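Local coordinates for protein thiamine-monophosphate kinase (PDB 1VQV) that catalyses the ATP-dependent phosphorylation of thiamine monophosphate to thiamine diphosphate, the active form of vitamin B1, at residues Lys63-Asn68 and Arg106-Tyr111; Leu147-Phe152 and Leu265-Lys270; Leu186-Arg191 and Glu260-Leu265; Ile227-Glu232 and Thr280-Val285. All blocks are in the same frame, centred on the assembly; numbering follows the deposited sequence.

Overall arrangement
Contact 1 comes first along the chain and is complete before the others begin; it pairs helices 57-73 and 94-111 of the N-terminal, PurM-like part. Contacts 2 and 4 both lie in the seven-stranded mixed sheet, their centres about 9 Å apart, and share strand neighbours: 263-268, 150-153, 280-286 and 226-229 run side by side in that order. Contact 3 is the bridge. Its centre is about 11 Å from that of contact 1, which it touches through Tyr-111 and Lys-63, and about 20 Å from those of contacts 2 and 4. Its 260-265 half, which holds the substrate-binding Glu-260, runs into strand 263-268, joining the N-terminal helices to the seven-stranded sheet.

Contact 1. Residues Lys63-Asn68 and Arg106-Tyr111; sequences KAISVN and RACEFY
Ile-65 and Ser-66 on helix 57-73 meet Ala-107, Cys-108 and Tyr-111 on helix 94-111, two helices of the AIR synthase-related N-terminal domain. The short segments run at 36° to each other with 9.1 Å between their axes. The small Ala-107 sits at the centre of the contact, consistent with this spacing: its methyl comes against the Ile-65 side chain, CB to CB 3.5 Å, and touches CG2 as well. From there the isoleucine spreads two ways. Its CD1 reaches toward the sulfur of Cys-108, 4.2 Å from SG, while CG2, anti to the backbone N, points to the edge of the Tyr-111 ring and lies 3.9 Å from CD2.

The tyrosine slides past Ile-65 in the opposite direction, which carries its hydroxyl over to the next residue of the first helix. There Ser-66 OG lies near the ring plane, at the edge, and makes a hydrogen bond with Tyr-111 OH in which either oxygen could be the donor. This polar pair is buried, yet well supplied with partners. Tyr-111 OH also bonds to Ala-190 N, and Ser-66 OG makes a weak hydrogen bond to Pro-188 O, so the loop after helix 176-186 closes over this end of the helix pair.

Behind the apolar part, Ile-65 rests on Ile-84 of strand 77-88, and Tyr-111 packs on Pro-79 of the same strand and on Val-69 of helix 57-73, one turn after Ile-65. What turns the serine toward its partner is a chi1 of -79°, which sets OG beside its own backbone N and 2.5 Å from Tyr-111 OH.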
loop_
_atom_site.group_PDB
_atom_site.type_symbol
_atom_site.label_atom_id
_atom_site.label_comp_id
_atom_site.label_asym_id
_atom_site.label_seq_id
_atom_site.Cartn_x
_atom_site.Cartn_y
_atom_site.Cartn_z
ATOM N N LYS B 63 2.205 2.960 15.664
ATOM C CA LYS B 63 1.149 2.013 15.362
ATOM C C LYS B 63 1.107 1.638 13.876
ATOM O O LYS B 63 0.913 0.478 13.541
ATOM C CB LYS B 63 -0.194 2.590 15.800
ATOM C CG LYS B 63 -1.313 1.590 15.857
ATOM C CD LYS B 63 -2.418 2.090 16.751
ATOM C CE LYS B 63 -3.569 1.108 16.800
ATOM N NZ LYS B 63 -4.674 1.583 17.679
ATOM N N ALA B 64 1.303 2.609 12.988
ATOM C CA ALA B 64 1.260 2.338 11.553
ATOM C C ALA B 64 2.192 1.193 11.173
ATOM O O ALA B 64 1.855 0.355 10.337
ATOM C CB ALA B 64 1.614 3.588 10.772
ATOM N N ILE B 65 3.365 1.159 11.788
ATOM C CA ILE B 65 4.332 0.106 11.532
ATOM C C ILE B 65 4.010 -1.165 12.333
ATOM O O ILE B 65 4.102 -2.275 11.823
ATOM C CB ILE B 65 5.753 0.586 11.880
ATOM C CG1 ILE B 65 6.182 1.668 10.886
ATOM C CG2 ILE B 65 6.728 -0.596 11.900
ATOM C CD1 ILE B 65 6.271 1.213 9.453
ATOM N N SER B 66 3.609 -0.994 13.585
ATOM C CA SER B 66 3.293 -2.131 14.434
ATOM C C SER B 66 2.136 -3.012 13.982
ATOM O O SER B 66 2.197 -4.219 14.153
ATOM C CB SER B 66 3.043 -1.670 15.872
ATOM O OG SER B 66 4.271 -1.424 16.540
ATOM N N VAL B 67 1.082 -2.437 13.419
ATOM C CA VAL B 67 -0.029 -3.268 12.997
ATOM C C VAL B 67 0.434 -4.218 11.897
ATOM O O VAL B 67 0.141 -5.414 11.935
ATOM C CB VAL B 67 -1.218 -2.426 12.493
ATOM C CG1 VAL B 67 -2.335 -3.335 12.013
ATOM C CG2 VAL B 67 -1.731 -1.540 13.616
ATOM N N ASN B 68 1.172 -3.703 10.922
ATOM C CA ASN B 68 1.643 -4.556 9.844
ATOM C C ASN B 68 2.616 -5.614 10.305
ATOM O O ASN B 68 2.631 -6.721 9.775
ATOM C CB ASN B 68 2.290 -3.732 8.739
ATOM C CG ASN B 68 1.284 -3.185 7.793
ATOM O OD1 ASN B 68 0.285 -3.830 7.519
ATOM N ND2 ASN B 68 1.533 -1.997 7.276
ATOM N N ARG B 106 11.209 4.969 15.032
ATOM C CA ARG B 106 11.376 4.227 16.271
ATOM C C ARG B 106 10.847 2.797 16.162
ATOM O O ARG B 106 11.411 1.884 16.754
ATOM C CB ARG B 106 10.674 4.969 17.418
ATOM C CG ARG B 106 11.390 6.237 17.875
ATOM C CD ARG B 106 10.570 6.994 18.907
ATOM N NE ARG B 106 11.281 8.164 19.417
ATOM C CZ ARG B 106 10.723 9.135 20.139
ATOM N NH1 ARG B 106 9.434 9.081 20.444
ATOM N NH2 ARG B 106 11.460 10.166 20.544
ATOM N N ALA B 107 9.770 2.602 15.407
ATOM C CA ALA B 107 9.196 1.275 15.239
ATOM C C ALA B 107 10.095 0.418 14.355
ATOM O O ALA B 107 10.278 -0.784 14.601
ATOM C CB ALA B 107 7.814 1.383 14.637
ATOM N N CYS B 108 10.653 1.049 13.325
ATOM C CA CYS B 108 11.537 0.367 12.399
ATOM C C CYS B 108 12.830 -0.011 13.115
ATOM O O CYS B 108 13.327 -1.127 12.951
ATOM C CB CYS B 108 11.840 1.260 11.194
ATOM S SG CYS B 108 10.453 1.502 10.061
ATOM N N GLU B 109 13.366 0.910 13.920
ATOM C CA GLU B 109 14.591 0.636 14.661
ATOM C C GLU B 109 14.363 -0.561 15.558
ATOM O O GLU B 109 15.215 -1.440 15.680
ATOM C CB GLU B 109 14.987 1.824 15.530
ATOM C CG GLU B 109 15.260 3.072 14.735
ATOM C CD GLU B 109 15.660 4.261 15.596
ATOM O OE1 GLU B 109 15.082 4.437 16.700
ATOM O OE2 GLU B 109 16.544 5.029 15.148
ATOM N N PHE B 110 13.192 -0.596 16.175
ATOM C CA PHE B 110 12.843 -1.669 17.076
ATOM C C PHE B 110 12.689 -3.014 16.386
ATOM O O PHE B 110 13.394 -3.962 16.717
ATOM C CB PHE B 110 11.540 -1.335 17.809
ATOM C CG PHE B 110 11.223 -2.287 18.918
ATOM C CD1 PHE B 110 11.941 -2.238 20.109
ATOM C CD2 PHE B 110 10.259 -3.271 18.757
ATOM C CE1 PHE B 110 11.709 -3.152 21.114
ATOM C CE2 PHE B 110 10.019 -4.196 19.761
ATOM C CZ PHE B 110 10.747 -4.136 20.941
ATOM N N TYR B 111 11.754 -3.091 15.441
ATOM C CA TYR B 111 11.482 -4.324 14.711
ATOM C C TYR B 111 12.544 -4.721 13.698
ATOM O O TYR B 111 12.554 -5.847 13.210
ATOM C CB TYR B 111 10.135 -4.218 14.020
ATOM C CG TYR B 111 9.010 -3.913 14.972
ATOM C CD1 TYR B 111 8.749 -4.743 16.058
ATOM C CD2 TYR B 111 8.193 -2.798 14.779
ATOM C CE1 TYR B 111 7.707 -4.474 16.920
ATOM C CE2 TYR B 111 7.143 -2.524 15.640
ATOM C CZ TYR B 111 6.904 -3.365 16.709
ATOM O OH TYR B 111 5.850 -3.104 17.560
#

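Contact 2. Residues Leu147-Phe152 and Leu265-Lys270; sequences LGDSVF and LFTHPK
Phe-266 and His-268 both hold CG between their backbone N and carbonyl carbon (chi1 55° and 62°), and this swings their rings over to Phe-152 on the neighbouring strand. Phe-152 CB sits over the face of the Phe-266 ring, 3.8 Å from its centroid, a CH-pi contact; the two rings are near parallel but barely overlap. Further out, Phe-152 CE1 lies 3.4 Å from His-268 CE1, the rings meeting obliquely. The imidazole is held at both nitrogens: ND1 gives a hydrogen bond to Pro-269 O, and NE2 pairs with His-197.

On the other face of the sheet Val-151 CG1 packs 3.7 Å from Leu-265 CD1, and Thr-267 OG1 donates to Asp-149 OD2 at 3.2 Å, coming from above the carboxylate plane. Asn-203 ND2 bonds to that same oxygen, so an alanine in place of Asp-149 would probably leave both the threonine hydroxyl and the asparagine amide without their mate.

Phe-152 N to Phe-266 O and Phe-266 N to Phe-152 O, both 3.1 Å, make one hydrogen-bonded pair, and Ser-150 with His-268 makes the next, its second bond weak: an antiparallel strand pairing with an aromatic cluster on one face.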
loop_
_atom_site.group_PDB
_atom_site.type_symbol
_atom_site.label_atom_id
_atom_site.label_comp_id
_atom_site.label_asym_id
_atom_site.label_seq_id
_atom_site.Cartn_x
_atom_site.Cartn_y
_atom_site.Cartn_z
ATOM N N LEU B 147 -5.586 -32.122 15.624
ATOM C CA LEU B 147 -6.293 -32.748 16.737
ATOM C C LEU B 147 -5.269 -32.998 17.829
ATOM O O LEU B 147 -4.147 -33.441 17.557
ATOM C CB LEU B 147 -6.943 -34.080 16.324
ATOM C CG LEU B 147 -7.952 -34.094 15.160
ATOM C CD1 LEU B 147 -8.856 -35.301 15.323
ATOM C CD2 LEU B 147 -8.797 -32.813 15.155
ATOM N N GLY B 148 -5.658 -32.695 19.062
ATOM C CA GLY B 148 -4.756 -32.860 20.181
ATOM C C GLY B 148 -4.071 -31.553 20.543
ATOM O O GLY B 148 -3.649 -31.385 21.685
ATOM N N ASP B 149 -3.960 -30.623 19.590
ATOM C CA ASP B 149 -3.309 -29.331 19.855
ATOM C C ASP B 149 -3.957 -28.535 20.980
ATOM O O ASP B 149 -5.187 -28.492 21.095
ATOM C CB ASP B 149 -3.326 -28.411 18.614
ATOM C CG ASP B 149 -2.185 -28.675 17.645
ATOM O OD1 ASP B 149 -1.140 -29.218 18.061
ATOM O OD2 ASP B 149 -2.334 -28.311 16.460
ATOM N N SER B 150 -3.131 -27.901 21.806
ATOM C CA SER B 150 -3.673 -27.033 22.842
ATOM C C SER B 150 -3.824 -25.668 22.150
ATOM O O SER B 150 -3.283 -25.456 21.052
ATOM C CB SER B 150 -2.728 -26.929 24.039
ATOM O OG SER B 150 -2.877 -28.050 24.901
ATOM N N VAL B 151 -4.579 -24.754 22.747
ATOM C CA VAL B 151 -4.748 -23.445 22.123
ATOM C C VAL B 151 -4.174 -22.362 23.036
ATOM O O VAL B 151 -4.612 -22.196 24.171
ATOM C CB VAL B 151 -6.247 -23.162 21.805
ATOM C CG1 VAL B 151 -6.383 -21.876 20.988
ATOM C CG2 VAL B 151 -6.842 -24.338 21.032
ATOM N N PHE B 152 -3.173 -21.646 22.536
ATOM C CA PHE B 152 -2.528 -20.586 23.313
ATOM C C PHE B 152 -2.755 -19.200 22.733
ATOM O O PHE B 152 -3.101 -19.057 21.555
ATOM C CB PHE B 152 -1.005 -20.777 23.379
ATOM C CG PHE B 152 -0.570 -22.120 23.859
ATOM C CD1 PHE B 152 -0.573 -23.217 22.998
ATOM C CD2 PHE B 152 -0.138 -22.291 25.169
ATOM C CE1 PHE B 152 -0.146 -24.479 23.438
ATOM C CE2 PHE B 152 0.288 -23.540 25.621
ATOM C CZ PHE B 152 0.286 -24.638 24.752
ATOM N N LEU B 265 -2.701 -15.957 18.422
ATOM C CA LEU B 265 -3.594 -17.072 18.724
ATOM C C LEU B 265 -3.011 -18.192 17.878
ATOM O O LEU B 265 -3.132 -18.171 16.657
ATOM C CB LEU B 265 -5.023 -16.776 18.294
ATOM C CG LEU B 265 -5.995 -17.949 18.412
ATOM C CD1 LEU B 265 -6.098 -18.412 19.839
ATOM C CD2 LEU B 265 -7.355 -17.526 17.905
ATOM N N PHE B 266 -2.353 -19.150 18.528
ATOM C CA PHE B 266 -1.699 -20.246 17.832
ATOM C C PHE B 266 -2.019 -21.593 18.445
ATOM O O PHE B 266 -2.631 -21.661 19.495
ATOM C CB PHE B 266 -0.175 -20.013 17.820
ATOM C CG PHE B 266 0.452 -19.814 19.200
ATOM C CD1 PHE B 266 1.326 -20.763 19.734
ATOM C CD2 PHE B 266 0.193 -18.668 19.955
ATOM C CE1 PHE B 266 1.933 -20.571 20.996
ATOM C CE2 PHE B 266 0.793 -18.474 21.213
ATOM C CZ PHE B 266 1.663 -19.430 21.728
ATOM N N THR B 267 -1.628 -22.674 17.781
ATOM C CA THR B 267 -1.878 -24.004 18.315
ATOM C C THR B 267 -0.717 -24.944 18.076
ATOM O O THR B 267 -0.035 -24.875 17.050
ATOM C CB THR B 267 -3.114 -24.687 17.702
ATOM O OG1 THR B 267 -2.788 -25.173 16.398
ATOM C CG2 THR B 267 -4.269 -23.739 17.618
ATOM N N HIS B 268 -0.512 -25.823 19.052
ATOM C CA HIS B 268 0.512 -26.850 19.011
ATOM C C HIS B 268 0.424 -27.741 20.255
ATOM O O HIS B 268 -0.261 -27.402 21.224
ATOM C CB HIS B 268 1.915 -26.231 18.841
ATOM C CG HIS B 268 2.352 -25.334 19.963
ATOM N ND1 HIS B 268 2.305 -25.711 21.288
ATOM C CD2 HIS B 268 2.976 -24.130 19.940
ATOM C CE1 HIS B 268 2.888 -24.784 22.029
ATOM N NE2 HIS B 268 3.305 -23.817 21.235
ATOM N N PRO B 269 1.077 -28.920 20.226
ATOM C CA PRO B 269 1.025 -29.807 21.397
ATOM C C PRO B 269 1.484 -29.115 22.696
ATOM O O PRO B 269 2.411 -28.300 22.687
ATOM C CB PRO B 269 1.910 -30.996 20.983
ATOM C CG PRO B 269 2.798 -30.434 19.902
ATOM C CD PRO B 269 1.874 -29.523 19.140
ATOM N N LYS B 270 0.821 -29.443 23.803
ATOM C CA LYS B 270 1.121 -28.833 25.100
ATOM C C LYS B 270 2.573 -28.953 25.536
ATOM O O LYS B 270 3.106 -28.076 26.221
ATOM C CB LYS B 270 0.227 -29.432 26.177
ATOM C CG LYS B 270 0.557 -28.947 27.554
ATOM C CD LYS B 270 -0.523 -29.357 28.535
ATOM C CE LYS B 270 -0.303 -28.699 29.898
ATOM N NZ LYS B 270 -1.547 -28.787 30.703
#

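Contact 3. Residues Leu186-Arg191 and Glu260-Leu265; sequences LRPTAR and EDYQLL. With PO4 (phosphate ion), chain F.
Pro-188, in the loop after helix 176-186, covers Tyr-262 in the turn that holds the substrate-binding Glu-260 and leads into strand 263-268. The proline ring lies over one face of the tyrosine, CG 3.9 Å from the ring centroid in a CH-pi contact, and CB reaches the rim at 3.4 Å from CD1. Glu-260 CG lies over the opposite face, although the carboxylate beyond it is less surely placed. Tyr-262 has a left-handed backbone conformation; its side chain also touches Lys-63 of helix 57-73 and is about 4 Å from that of the magnesium ligand Asp-207.

Farther along, Arg-191 folds back at its second and third torsions, which brings NE to Gln-263 OE1. The bond is 3.0 Å long but weak, with an N-H...O angle of 135°, and the guanidinium and amide planes are turned 60° apart. Gln-263 OE1 also accepts from Ser-154 OG. The firmer grip on the arginine comes from two carboxylates, Asp-193 at NH1 and Asp-278 at NH2. A leucine in place of Arg-191 would probably leave Asp-193 and Asp-278 without this counter-charge, and Gln-263 OE1 with one partner fewer. Arg-191 CB, nearer the backbone, packs against Leu-264 CD1.

At the other end of the loop Arg-187 turns away from the turn and makes a cation-pi contact with Trp-62. Its NH1 donates to O4 of a phosphate ion at 2.9 Å, with the oxygen at the guanidinium edge; the ion probably came from the crystallisation liquor. The chemistry thus divides: apolar cover beside Glu-260, and, beside Gln-263, two carboxylates that probably offset the arginine's charge, Asp-278 tying this loop to the residues ahead of strand 280-286.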
loop_
_atom_site.group_PDB
_atom_site.type_symbol
_atom_site.label_atom_id
_atom_site.label_comp_id
_atom_site.label_asym_id
_atom_site.label_seq_id
_atom_site.Cartn_x
_atom_site.Cartn_y
_atom_site.Cartn_z
ATOM N N LEU B 186 -3.002 2.538 21.778
ATOM C CA LEU B 186 -2.379 3.566 20.957
ATOM C C LEU B 186 -0.980 3.203 20.457
ATOM O O LEU B 186 -0.651 3.408 19.290
ATOM C CB LEU B 186 -2.325 4.890 21.731
ATOM C CG LEU B 186 -2.948 6.104 21.037
ATOM C CD1 LEU B 186 -4.322 5.730 20.548
ATOM C CD2 LEU B 186 -3.035 7.275 22.002
ATOM N N ARG B 187 -0.158 2.668 21.351
ATOM C CA ARG B 187 1.208 2.288 21.024
ATOM C C ARG B 187 1.435 0.812 21.323
ATOM O O ARG B 187 2.248 0.476 22.180
ATOM C CB ARG B 187 2.202 3.124 21.844
ATOM C CG ARG B 187 3.047 4.094 21.043
ATOM C CD ARG B 187 4.369 4.468 21.743
ATOM N NE ARG B 187 5.271 3.318 21.850
ATOM C CZ ARG B 187 6.586 3.372 21.644
ATOM N NH1 ARG B 187 7.166 4.513 21.311
ATOM N NH2 ARG B 187 7.331 2.286 21.793
ATOM N N PRO B 188 0.721 -0.088 20.629
ATOM C CA PRO B 188 0.907 -1.520 20.883
ATOM C C PRO B 188 2.273 -2.009 20.409
ATOM O O PRO B 188 2.900 -1.368 19.580
ATOM C CB PRO B 188 -0.238 -2.156 20.105
ATOM C CG PRO B 188 -0.410 -1.221 18.949
ATOM C CD PRO B 188 -0.302 0.132 19.591
ATOM N N THR B 189 2.742 -3.122 20.970
ATOM C CA THR B 189 4.021 -3.715 20.579
ATOM C C THR B 189 3.748 -5.095 19.970
ATOM O O THR B 189 3.120 -5.944 20.596
ATOM C CB THR B 189 4.994 -3.879 21.786
ATOM O OG1 THR B 189 5.281 -2.596 22.360
ATOM C CG2 THR B 189 6.309 -4.498 21.332
ATOM N N ALA B 190 4.185 -5.301 18.731
ATOM C CA ALA B 190 3.984 -6.579 18.076
ATOM C C ALA B 190 4.843 -7.595 18.812
ATOM O O ALA B 190 5.933 -7.269 19.289
ATOM C CB ALA B 190 4.391 -6.494 16.617
ATOM N N ARG B 191 4.345 -8.823 18.894
ATOM C CA ARG B 191 5.045 -9.892 19.580
ATOM C C ARG B 191 6.157 -10.443 18.731
ATOM O O ARG B 191 6.260 -11.646 18.524
ATOM C CB ARG B 191 4.057 -10.990 19.929
ATOM C CG ARG B 191 2.929 -10.471 20.769
ATOM C CD ARG B 191 3.472 -9.569 21.849
ATOM N NE ARG B 191 3.098 -10.063 23.165
ATOM C CZ ARG B 191 3.934 -10.635 24.020
ATOM N NH1 ARG B 191 5.216 -10.786 23.713
ATOM N NH2 ARG B 191 3.473 -11.069 25.178
ATOM N N GLU B 260 -9.436 -6.072 18.196
ATOM C CA GLU B 260 -7.994 -6.124 17.991
ATOM C C GLU B 260 -7.157 -5.906 19.243
ATOM O O GLU B 260 -7.268 -4.874 19.894
ATOM C CB GLU B 260 -7.595 -5.107 16.927
ATOM C CG GLU B 260 -6.102 -4.877 16.784
ATOM C CD GLU B 260 -5.387 -5.965 16.001
ATOM O OE1 GLU B 260 -5.617 -6.069 14.777
ATOM O OE2 GLU B 260 -4.596 -6.717 16.616
ATOM N N ASP B 261 -6.309 -6.890 19.554
ATOM C CA ASP B 261 -5.419 -6.847 20.715
ATOM C C ASP B 261 -3.956 -6.981 20.350
ATOM O O ASP B 261 -3.083 -6.808 21.185
ATOM C CB ASP B 261 -5.758 -7.967 21.693
ATOM C CG ASP B 261 -6.712 -7.527 22.764
ATOM O OD1 ASP B 261 -6.359 -6.577 23.495
ATOM O OD2 ASP B 261 -7.806 -8.133 22.869
ATOM N N TYR B 262 -3.695 -7.309 19.099
ATOM C CA TYR B 262 -2.336 -7.491 18.610
ATOM C C TYR B 262 -1.606 -8.604 19.354
ATOM O O TYR B 262 -0.397 -8.534 19.565
ATOM C CB TYR B 262 -1.546 -6.192 18.721
ATOM C CG TYR B 262 -2.321 -4.977 18.291
ATOM C CD1 TYR B 262 -2.830 -4.094 19.240
ATOM C CD2 TYR B 262 -2.561 -4.715 16.940
ATOM C CE1 TYR B 262 -3.564 -2.978 18.865
ATOM C CE2 TYR B 262 -3.294 -3.605 16.547
ATOM C CZ TYR B 262 -3.794 -2.738 17.518
ATOM O OH TYR B 262 -4.547 -1.643 17.145
ATOM N N GLN B 263 -2.356 -9.620 19.762
ATOM C CA GLN B 263 -1.775 -10.774 20.432
ATOM C C GLN B 263 -1.918 -11.970 19.499
ATOM O O GLN B 263 -2.750 -11.974 18.594
ATOM C CB GLN B 263 -2.471 -11.050 21.768
ATOM C CG GLN B 263 -2.188 -10.021 22.857
ATOM C CD GLN B 263 -0.703 -9.865 23.178
ATOM O OE1 GLN B 263 0.159 -10.394 22.483
ATOM N NE2 GLN B 263 -0.407 -9.124 24.227
ATOM N N LEU B 264 -1.097 -12.985 19.716
ATOM C CA LEU B 264 -1.130 -14.178 18.882
ATOM C C LEU B 264 -2.084 -15.256 19.369
ATOM O O LEU B 264 -2.264 -15.442 20.568
ATOM C CB LEU B 264 0.266 -14.777 18.797
ATOM C CG LEU B 264 1.319 -13.889 18.158
ATOM C CD1 LEU B 264 2.681 -14.486 18.373
ATOM C CD2 LEU B 264 1.012 -13.738 16.665
ATOM N N LEU B 265 -2.701 -15.957 18.422
ATOM C CA LEU B 265 -3.594 -17.072 18.724
ATOM C C LEU B 265 -3.011 -18.192 17.878
ATOM O O LEU B 265 -3.132 -18.171 16.657
ATOM C CB LEU B 265 -5.023 -16.776 18.294
ATOM C CG LEU B 265 -5.995 -17.949 18.412
ATOM C CD1 LEU B 265 -6.098 -18.412 19.839
ATOM C CD2 LEU B 265 -7.355 -17.526 17.905
HETATM P P PO4 F . 5.744 7.910 22.813
HETATM O O1 PO4 F . 6.624 7.308 23.851
HETATM O O2 PO4 F . 4.330 7.837 23.256
HETATM O O3 PO4 F . 6.124 9.334 22.603
HETATM O O4 PO4 F . 5.897 7.160 21.537
#

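Contact 4. Residues Ile227-Glu232 and Thr280-Val285; sequences IEILSE and TEIGRV
The carboxylate of Glu-228 and the guanidinium of Arg-284 hang from the same side of the sheet, on neighbouring strands, and face each other obliquely, neither over a face nor at an edge. OE1 stays 4.4 Å from NE, too far for a salt bridge. Each group has a closer mate elsewhere: Glu-228 OE2 pairs with Lys-226 and Arg-284 NH2 with Glu-286. What Glu-228 does give its neighbour is the lower part of its side chain, CB lying 3.8 Å from Arg-284 O.

The strands beneath are antiparallel, with Glu-228 and Arg-284 a hydrogen-bonded pair. Glu-228 N donates to Arg-284 O at 2.8 Å, and Leu-230 N to Ile-282 O at 2.8 Å. Strand 280-286 carries a classic beta bulge here, Ile-282 and Gly-283 both facing Val-151 of strand 150-153 on its other flank. Gly-283, which has no side chain, forms a non-hydrogen-bonded pair with Ile-229, their CA atoms 4.0 Å apart.

The opposite face is apolar. Ile-282, with CG1 between its backbone N and carbonyl carbon (chi1 63°), lies side by side with Ile-229, CD1 3.8 Å from Ile-229 CG2. At the next non-hydrogen-bonded pair, Ile-227 CG1 is 4.0 Å from Val-285 CG2. Helix 212-222 covers this side, Leu-212 resting on Ile-229 and Ile-282, and Leu-219 on Ile-227.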
loop_
_atom_site.group_PDB
_atom_site.type_symbol
_atom_site.label_atom_id
_atom_site.label_comp_id
_atom_site.label_asym_id
_atom_site.label_seq_id
_atom_site.Cartn_x
_atom_site.Cartn_y
_atom_site.Cartn_z
ATOM N N ILE B 227 -12.897 -26.042 18.097
ATOM C CA ILE B 227 -12.100 -25.561 19.233
ATOM C C ILE B 227 -12.908 -25.391 20.517
ATOM O O ILE B 227 -14.075 -24.980 20.484
ATOM C CB ILE B 227 -11.386 -24.202 18.892
ATOM C CG1 ILE B 227 -10.210 -24.465 17.947
ATOM C CG2 ILE B 227 -10.915 -23.488 20.159
ATOM C CD1 ILE B 227 -9.335 -23.259 17.690
ATOM N N GLU B 228 -12.275 -25.705 21.647
ATOM C CA GLU B 228 -12.908 -25.589 22.955
ATOM C C GLU B 228 -12.064 -24.706 23.874
ATOM O O GLU B 228 -10.925 -25.055 24.209
ATOM C CB GLU B 228 -13.052 -26.968 23.597
ATOM C CG GLU B 228 -13.612 -28.045 22.681
ATOM C CD GLU B 228 -13.647 -29.410 23.355
ATOM O OE1 GLU B 228 -12.824 -29.647 24.277
ATOM O OE2 GLU B 228 -14.488 -30.240 22.944
ATOM N N ILE B 229 -12.647 -23.589 24.308
ATOM C CA ILE B 229 -11.967 -22.624 25.178
ATOM C C ILE B 229 -12.617 -22.519 26.566
ATOM O O ILE B 229 -13.837 -22.527 26.695
ATOM C CB ILE B 229 -11.982 -21.206 24.527
ATOM C CG1 ILE B 229 -11.221 -21.216 23.194
ATOM C CG2 ILE B 229 -11.367 -20.178 25.462
ATOM C CD1 ILE B 229 -11.370 -19.906 22.421
ATOM N N LEU B 230 -11.791 -22.408 27.601
ATOM C CA LEU B 230 -12.270 -22.274 28.979
ATOM C C LEU B 230 -12.119 -20.821 29.432
ATOM O O LEU B 230 -11.002 -20.322 29.629
ATOM C CB LEU B 230 -11.483 -23.202 29.903
ATOM C CG LEU B 230 -11.641 -24.701 29.609
ATOM C CD1 LEU B 230 -10.722 -25.485 30.539
ATOM C CD2 LEU B 230 -13.102 -25.136 29.794
ATOM N N SER B 231 -13.252 -20.145 29.592
ATOM C CA SER B 231 -13.273 -18.736 29.979
ATOM C C SER B 231 -12.373 -18.369 31.149
ATOM O O SER B 231 -11.831 -17.268 31.173
ATOM C CB SER B 231 -14.700 -18.307 30.309
ATOM O OG SER B 231 -15.070 -18.774 31.591
ATOM N N GLU B 232 -12.218 -19.277 32.115
ATOM C CA GLU B 232 -11.391 -19.007 33.291
ATOM C C GLU B 232 -9.900 -19.316 33.118
ATOM O O GLU B 232 -9.143 -19.409 34.093
ATOM C CB GLU B 232 -11.963 -19.730 34.524
ATOM C CG GLU B 232 -12.083 -21.267 34.442
ATOM C CD GLU B 232 -10.921 -22.002 35.128
ATOM O OE1 GLU B 232 -10.472 -21.548 36.220
ATOM O OE2 GLU B 232 -10.469 -23.040 34.580
ATOM N N THR B 280 -0.108 -18.540 27.242
ATOM C CA THR B 280 -1.207 -19.023 28.088
ATOM C C THR B 280 -2.155 -19.954 27.325
ATOM O O THR B 280 -2.764 -19.559 26.322
ATOM C CB THR B 280 -2.052 -17.860 28.632
ATOM O OG1 THR B 280 -1.212 -16.951 29.353
ATOM C CG2 THR B 280 -3.141 -18.378 29.554
ATOM N N GLU B 281 -2.283 -21.191 27.791
ATOM C CA GLU B 281 -3.178 -22.133 27.136
ATOM C C GLU B 281 -4.613 -21.824 27.572
ATOM O O GLU B 281 -4.905 -21.713 28.756
ATOM C CB GLU B 281 -2.820 -23.566 27.517
ATOM C CG GLU B 281 -3.678 -24.577 26.794
ATOM C CD GLU B 281 -3.813 -25.873 27.549
ATOM O OE1 GLU B 281 -2.799 -26.597 27.690
ATOM O OE2 GLU B 281 -4.945 -26.158 28.007
ATOM N N ILE B 282 -5.514 -21.708 26.611
ATOM C CA ILE B 282 -6.885 -21.367 26.942
ATOM C C ILE B 282 -7.914 -22.429 26.574
ATOM O O ILE B 282 -9.058 -22.381 27.025
ATOM C CB ILE B 282 -7.281 -20.038 26.271
ATOM C CG1 ILE B 282 -7.216 -20.184 24.754
ATOM C CG2 ILE B 282 -6.340 -18.931 26.719
ATOM C CD1 ILE B 282 -7.962 -19.100 24.031
ATOM N N GLY B 283 -7.510 -23.394 25.763
ATOM C CA GLY B 283 -8.446 -24.427 25.374
ATOM C C GLY B 283 -7.794 -25.545 24.598
ATOM O O GLY B 283 -6.564 -25.658 24.586
ATOM N N ARG B 284 -8.609 -26.362 23.934
ATOM C CA ARG B 284 -8.089 -27.492 23.162
ATOM C C ARG B 284 -8.723 -27.641 21.783
ATOM O O ARG B 284 -9.839 -27.176 21.538
ATOM C CB ARG B 284 -8.293 -28.796 23.948
ATOM C CG ARG B 284 -8.072 -28.658 25.457
ATOM C CD ARG B 284 -7.875 -30.014 26.151
ATOM N NE ARG B 284 -8.897 -30.997 25.791
ATOM C CZ ARG B 284 -9.056 -32.179 26.397
ATOM N NH1 ARG B 284 -8.255 -32.521 27.408
ATOM N NH2 ARG B 284 -10.004 -33.029 25.982
ATOM N N VAL B 285 -7.989 -28.286 20.884
ATOM C CA VAL B 285 -8.466 -28.551 19.530
ATOM C C VAL B 285 -8.917 -30.018 19.520
ATOM O O VAL B 285 -8.186 -30.914 19.972
ATOM C CB VAL B 285 -7.345 -28.333 18.479
ATOM C CG1 VAL B 285 -7.787 -28.835 17.139
ATOM C CG2 VAL B 285 -7.009 -26.868 18.377
#